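Endoglucanase CEL5A (Eubacterium cellulosolvens, PDB 4AFM) is a family 5 glycoside hydrolase represented here by its non-catalytic carbohydrate-binding module, which probably recognises xyloglucan. Local coordinates at residues F45-D50 with T121-S126. Sequence-based numbering, arbitrary orientation. Where two conformers were deposited one is given.
Sequences FEIKVD and TKIVAS
Glu46 and Ser126 open the antiparallel pairing of strands 45-52 and 118-127 with reciprocal backbone bonds, each N to the other's O at 2.9 Å. Lys48 and Val124 repeat the exchange, both N-H...O angles being 166°. Between these pairs, Ile47 and Val49 bond outward to Phe87 and Ala85, and Ile123 to Leu7, so each strand is held on both edges. At Asp50 the rhythm breaks: its N reaches Lys122 O at 2.8 Å, but its O accepts from Thr121 N, tilted 29° from the carbonyl plane. Thr121 and Lys122 together face Asp50, a classic beta bulge that buries Lys122 N without a partner. A water donates to Asp50 OD2 and is hydrogen-bonded to Thr121 OG1; Thr84 satisfies Asp50 OD1. Lys48 CB lies 3.5 Å, and its CE 3.8 Å, from Val124 CG2 in one of the valine's two conformers. Bending at chi3 (-95°) carries Lys48 NZ to a 3.2 Å salt bridge with Glu46 OE2, tentative because Glu46 is also modelled twice. An alanine here would keep the CB contact but probably leave that carboxylate without its mate and Val124 CG2 uncovered on its outer side. Ser126 OG, also modelled twice, hydrogen-bonds with Asp4 OD1. Ile47, Val49, Ile123 and Ala125 line the reverse, apolar face, Val49 CG1 4.2 Å from Ile123 CG1. The chemistry thus implies a two-faced sheet: one side serves the interior, the other mixes a tentative salt bridge with buried Val124 and Ser126.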
# COMPACT_ATOMS: atom_id res chain seq x y z
N PHE A 45 0.47 -2.94 -18.11
CA PHE A 45 -0.48 -3.31 -17.03
C PHE A 45 -1.79 -2.60 -17.17
O PHE A 45 -1.93 -1.61 -17.94
CB PHE A 45 0.14 -2.95 -15.67
CG PHE A 45 0.35 -1.47 -15.40
CD1 PHE A 45 -0.76 -0.68 -14.94
CD2 PHE A 45 1.55 -0.82 -15.59
CE1 PHE A 45 -0.57 0.65 -14.77
CE2 PHE A 45 1.72 0.50 -15.44
CZ PHE A 45 0.63 1.29 -14.99
N GLU A 46 -2.78 -3.14 -16.47
CA GLU A 46 -4.02 -2.41 -16.22
C GLU A 46 -4.30 -2.46 -14.77
O GLU A 46 -3.81 -3.37 -14.04
CB GLU A 46 -5.20 -2.98 -16.98
CG GLU A 46 -5.42 -4.43 -16.83
CD GLU A 46 -6.47 -4.95 -17.79
OE1 GLU A 46 -6.76 -4.30 -18.85
OE2 GLU A 46 -6.99 -6.06 -17.41
N ILE A 47 -4.99 -1.45 -14.28
CA ILE A 47 -5.45 -1.43 -12.90
C ILE A 47 -6.96 -1.61 -12.92
O ILE A 47 -7.65 -0.83 -13.67
CB ILE A 47 -5.03 -0.10 -12.25
CG1 ILE A 47 -3.46 -0.06 -12.13
CG2 ILE A 47 -5.68 0.07 -10.85
CD1 ILE A 47 -2.95 1.26 -11.72
N LYS A 48 -7.52 -2.50 -12.19
CA LYS A 48 -8.95 -2.70 -12.17
C LYS A 48 -9.43 -2.50 -10.76
O LYS A 48 -8.84 -3.01 -9.77
CB LYS A 48 -9.28 -4.14 -12.56
CG LYS A 48 -8.75 -4.42 -13.98
CD LYS A 48 -9.35 -5.71 -14.47
CE LYS A 48 -8.44 -6.83 -14.21
NZ LYS A 48 -8.75 -7.75 -15.35
N VAL A 49 -10.54 -1.80 -10.59
CA VAL A 49 -11.05 -1.45 -9.24
C VAL A 49 -12.51 -1.86 -9.16
O VAL A 49 -13.32 -1.37 -10.04
CB VAL A 49 -10.92 0.09 -9.00
CG1 VAL A 49 -11.40 0.38 -7.59
CG2 VAL A 49 -9.49 0.56 -9.18
N ASP A 50 -12.89 -2.65 -8.23
CA ASP A 50 -14.31 -2.94 -7.96
C ASP A 50 -14.78 -1.90 -7.01
O ASP A 50 -14.22 -1.75 -5.87
CB ASP A 50 -14.48 -4.31 -7.38
CG ASP A 50 -14.06 -5.43 -8.31
OD1 ASP A 50 -13.82 -5.25 -9.50
OD2 ASP A 50 -13.94 -6.58 -7.75
N THR A 121 -13.97 -2.39 -3.06
CA THR A 121 -13.84 -3.74 -2.51
C THR A 121 -12.63 -4.49 -3.03
O THR A 121 -12.22 -5.47 -2.43
CB THR A 121 -15.13 -4.56 -2.74
OG1 THR A 121 -15.42 -4.57 -4.15
CG2 THR A 121 -16.32 -3.95 -1.99
N LYS A 122 -12.05 -4.08 -4.17
CA LYS A 122 -10.88 -4.79 -4.70
C LYS A 122 -10.12 -3.89 -5.64
O LYS A 122 -10.76 -3.15 -6.41
CB LYS A 122 -11.33 -6.08 -5.41
CG LYS A 122 -10.16 -7.00 -5.63
CD LYS A 122 -10.68 -8.38 -6.16
CE LYS A 122 -9.60 -9.41 -6.09
NZ LYS A 122 -10.03 -10.81 -6.49
N ILE A 123 -8.82 -3.94 -5.61
CA ILE A 123 -7.94 -3.27 -6.57
C ILE A 123 -6.94 -4.28 -7.02
O ILE A 123 -6.26 -4.92 -6.17
CB ILE A 123 -7.22 -2.06 -5.95
CG1 ILE A 123 -8.21 -1.05 -5.35
CG2 ILE A 123 -6.32 -1.40 -6.96
CD1 ILE A 123 -7.57 0.12 -4.61
N VAL A 124 -6.84 -4.48 -8.32
CA VAL A 124 -5.84 -5.45 -8.87
C VAL A 124 -5.06 -4.81 -9.95
O VAL A 124 -5.52 -3.93 -10.73
CB VAL A 124 -6.53 -6.67 -9.44
CG1 VAL A 124 -7.31 -7.38 -8.40
CG2 VAL A 124 -7.33 -6.31 -10.58
N ALA A 125 -3.78 -5.12 -9.99
CA ALA A 125 -2.90 -4.82 -11.15
C ALA A 125 -2.75 -6.08 -11.92
O ALA A 125 -2.40 -7.15 -11.38
CB ALA A 125 -1.54 -4.31 -10.70
N SER A 126 -2.95 -6.04 -13.22
CA SER A 126 -2.84 -7.20 -14.12
C SER A 126 -1.78 -6.85 -15.16
O SER A 126 -1.89 -5.79 -15.77
CB SER A 126 -4.20 -7.42 -14.87
OG SER A 126 -5.09 -7.94 -13.90
O HOH W 1 -14.83 -6.98 -5.21